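Hypoxanthine-guanine phosphoribosyltransferase (Leishmania tarentolae, PDB 1PZM) probably converts guanine to GMP and hypoxanthine to IMP in purine salvage, transferring the phosphoribosyl group of 5-phosphoribosylpyrophosphate to the base with the help of magnesium. Local coordinates at residues N57-L62 with H120-E125. Sequence-based numbering, arbitrary orientation.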
loop_
_atom_site.group_PDB
_atom_site.type_symbol
_atom_site.label_atom_id
_atom_site.label_comp_id
_atom_site.label_asym_id
_atom_site.label_seq_id
_atom_site.Cartn_x
_atom_site.Cartn_y
_atom_site.Cartn_z
ATOM N N ASN A 57 -7.654 -21.037 -0.621
ATOM C CA ASN A 57 -8.725 -20.592 0.270
ATOM C C ASN A 57 -8.069 -19.754 1.370
ATOM O O ASN A 57 -7.955 -20.182 2.520
ATOM C CB ASN A 57 -9.497 -21.821 0.798
ATOM C CG ASN A 57 -10.575 -21.485 1.817
ATOM O OD1 ASN A 57 -11.335 -20.527 1.670
ATOM N ND2 ASN A 57 -10.642 -22.291 2.870
ATOM N N PRO A 58 -7.578 -18.574 0.986
ATOM C CA PRO A 58 -6.762 -17.735 1.876
ATOM C C PRO A 58 -7.605 -16.732 2.639
ATOM O O PRO A 58 -8.802 -16.740 2.449
ATOM C CB PRO A 58 -5.886 -16.975 0.874
ATOM C CG PRO A 58 -6.803 -16.801 -0.289
ATOM C CD PRO A 58 -7.724 -17.960 -0.339
ATOM N N LEU A 59 -6.987 -15.908 3.490
ATOM C CA LEU A 59 -7.624 -14.681 4.015
ATOM C C LEU A 59 -7.418 -13.593 3.003
ATOM O O LEU A 59 -6.261 -13.259 2.664
ATOM C CB LEU A 59 -6.923 -14.204 5.269
ATOM C CG LEU A 59 -7.534 -13.029 6.032
ATOM C CD1 LEU A 59 -8.992 -13.270 6.302
ATOM C CD2 LEU A 59 -6.759 -12.894 7.371
ATOM N N TYR A 60 -8.529 -13.064 2.511
ATOM C CA TYR A 60 -8.493 -11.930 1.616
ATOM C C TYR A 60 -8.463 -10.672 2.430
ATOM O O TYR A 60 -9.428 -10.400 3.167
ATOM C CB TYR A 60 -9.733 -11.909 0.725
ATOM C CG TYR A 60 -9.623 -12.844 -0.449
ATOM C CD1 TYR A 60 -9.871 -14.222 -0.300
ATOM C CD2 TYR A 60 -9.297 -12.352 -1.735
ATOM C CE1 TYR A 60 -9.792 -15.077 -1.444
ATOM C CE2 TYR A 60 -9.214 -13.201 -2.864
ATOM C CZ TYR A 60 -9.467 -14.547 -2.686
ATOM O OH TYR A 60 -9.394 -15.372 -3.749
ATOM N N LEU A 61 -7.399 -9.883 2.264
ATOM C CA LEU A 61 -7.353 -8.565 2.918
ATOM C C LEU A 61 -7.910 -7.572 1.901
ATOM O O LEU A 61 -7.374 -7.468 0.774
ATOM C CB LEU A 61 -5.914 -8.196 3.308
ATOM C CG LEU A 61 -5.205 -9.100 4.352
ATOM C CD1 LEU A 61 -3.755 -8.690 4.531
ATOM C CD2 LEU A 61 -5.937 -9.090 5.685
ATOM N N LEU A 62 -8.988 -6.884 2.288
ATOM C CA LEU A 62 -9.632 -5.860 1.467
ATOM C C LEU A 62 -9.186 -4.471 1.930
ATOM O O LEU A 62 -9.720 -3.915 2.948
ATOM C CB LEU A 62 -11.187 -6.030 1.480
ATOM C CG LEU A 62 -11.693 -7.075 0.441
ATOM C CD1 LEU A 62 -10.919 -8.458 0.340
ATOM C CD2 LEU A 62 -13.169 -7.368 0.672
ATOM N N HIS A 120 -13.052 -16.156 2.536
ATOM C CA HIS A 120 -12.910 -15.526 3.850
ATOM C C HIS A 120 -12.335 -14.136 3.635
ATOM O O HIS A 120 -11.220 -13.983 3.100
ATOM C CB HIS A 120 -12.020 -16.359 4.758
ATOM C CG HIS A 120 -12.606 -17.692 5.105
ATOM N ND1 HIS A 120 -13.719 -17.823 5.920
ATOM C CD2 HIS A 120 -12.250 -18.949 4.744
ATOM C CE1 HIS A 120 -14.015 -19.104 6.052
ATOM N NE2 HIS A 120 -13.146 -19.809 5.347
ATOM N N ILE A 121 -13.118 -13.111 3.956
ATOM C CA ILE A 121 -12.647 -11.754 3.663
ATOM C C ILE A 121 -12.551 -10.868 4.908
ATOM O O ILE A 121 -13.306 -11.022 5.872
ATOM C CB ILE A 121 -13.517 -11.071 2.578
ATOM C CG1 ILE A 121 -14.912 -10.812 3.090
ATOM C CG2 ILE A 121 -13.540 -11.856 1.239
ATOM C CD1 ILE A 121 -15.726 -10.004 2.090
ATOM N N MET A 122 -11.590 -9.952 4.863
ATOM C CA MET A 122 -11.311 -9.068 5.977
ATOM C C MET A 122 -11.132 -7.649 5.472
ATOM O O MET A 122 -10.173 -7.351 4.675
ATOM C CB MET A 122 -10.032 -9.491 6.690
ATOM C CG MET A 122 -9.773 -8.611 7.930
ATOM S SD MET A 122 -8.502 -9.233 9.001
ATOM C CE MET A 122 -9.503 -10.652 9.742
ATOM N N LEU A 123 -12.022 -6.763 5.922
ATOM C CA LEU A 123 -11.917 -5.354 5.553
ATOM C C LEU A 123 -10.854 -4.719 6.415
ATOM O O LEU A 123 -10.845 -4.908 7.669
ATOM C CB LEU A 123 -13.248 -4.609 5.754
ATOM C CG LEU A 123 -14.348 -4.908 4.731
ATOM C CD1 LEU A 123 -15.692 -4.424 5.219
ATOM C CD2 LEU A 123 -13.985 -4.271 3.393
ATOM N N VAL A 124 -9.964 -3.955 5.761
ATOM C CA VAL A 124 -8.798 -3.397 6.432
ATOM C C VAL A 124 -8.925 -1.871 6.378
ATOM O O VAL A 124 -8.957 -1.277 5.322
ATOM C CB VAL A 124 -7.445 -3.827 5.769
ATOM C CG1 VAL A 124 -6.272 -3.114 6.486
ATOM C CG2 VAL A 124 -7.261 -5.360 5.824
ATOM N N GLU A 125 -9.033 -1.252 7.554
ATOM C CA GLU A 125 -9.273 0.188 7.626
ATOM C C GLU A 125 -8.206 0.877 8.452
ATOM O O GLU A 125 -7.728 0.323 9.465
ATOM C CB GLU A 125 -10.589 0.427 8.342
ATOM C CG GLU A 125 -11.811 0.165 7.540
ATOM C CD GLU A 125 -12.401 1.443 6.997
ATOM O OE1 GLU A 125 -11.689 2.193 6.273
ATOM O OE2 GLU A 125 -13.586 1.704 7.346
HETATM O O HOH W 1 -11.220 -17.805 1.478
HETATM O O HOH W 2 -12.795 -22.328 5.372
#
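L61 and M122 lie side by side on one face of the sheet and point the same way, with CD2 of the leucine 4.2 Å from SD of the methionine. The flexible thioether runs out from its strand with CG anti to the backbone N (chi1 -176°) and bends only at its last torsion. CD1 of L59 crosses CB of M122 at a slant. L61 CD2 also lies 4.0 Å from CG2 of V124, whose beta-branched side chain suits a strand. Helices 30-48 and 69-81 pack on this face, against the apolar side chains of L59, L61, M122 and V124.

On the other face, beta-branched I121 suits a buried strand position with a neighbour for each branch: CG2 sits against CB of Y60, while CD1 meets CD2 of L62 at 3.9 Å. CB of L62 in turn rests against CD2 of L123, leucines filling the apolar interior. The Y60 ring turns its edge toward the carbonyl of H120; though the residue is buried, its hydroxyl finds a weak hydrogen bond to D114.

Strands 59-64 and 120-125 are neighbours in the parallel sheet at the core of the type I phosphoribosyltransferase fold, and the second leads directly to D126 and the GMP site. Four backbone bonds join them: Y60 N to H120 O, M122 N to Y60 O, L62 N to M122 O (2.7 Å, nearly straight at 175°) and V124 N to L62 O.

Where the strands begin, polar groups take over. The N57 amide and H120 ring planes stand 42° apart, OD1 lying 3.6 Å from CD2. One water donates to P58 O and to N57 OD1, an amide oxygen apt for accepting it, and accepts from H120 N; another lies in the ring plane near NE2 of H120. The imidazole suits this place because it can also stack on F51 while ND1 hydrogen-bonds S148.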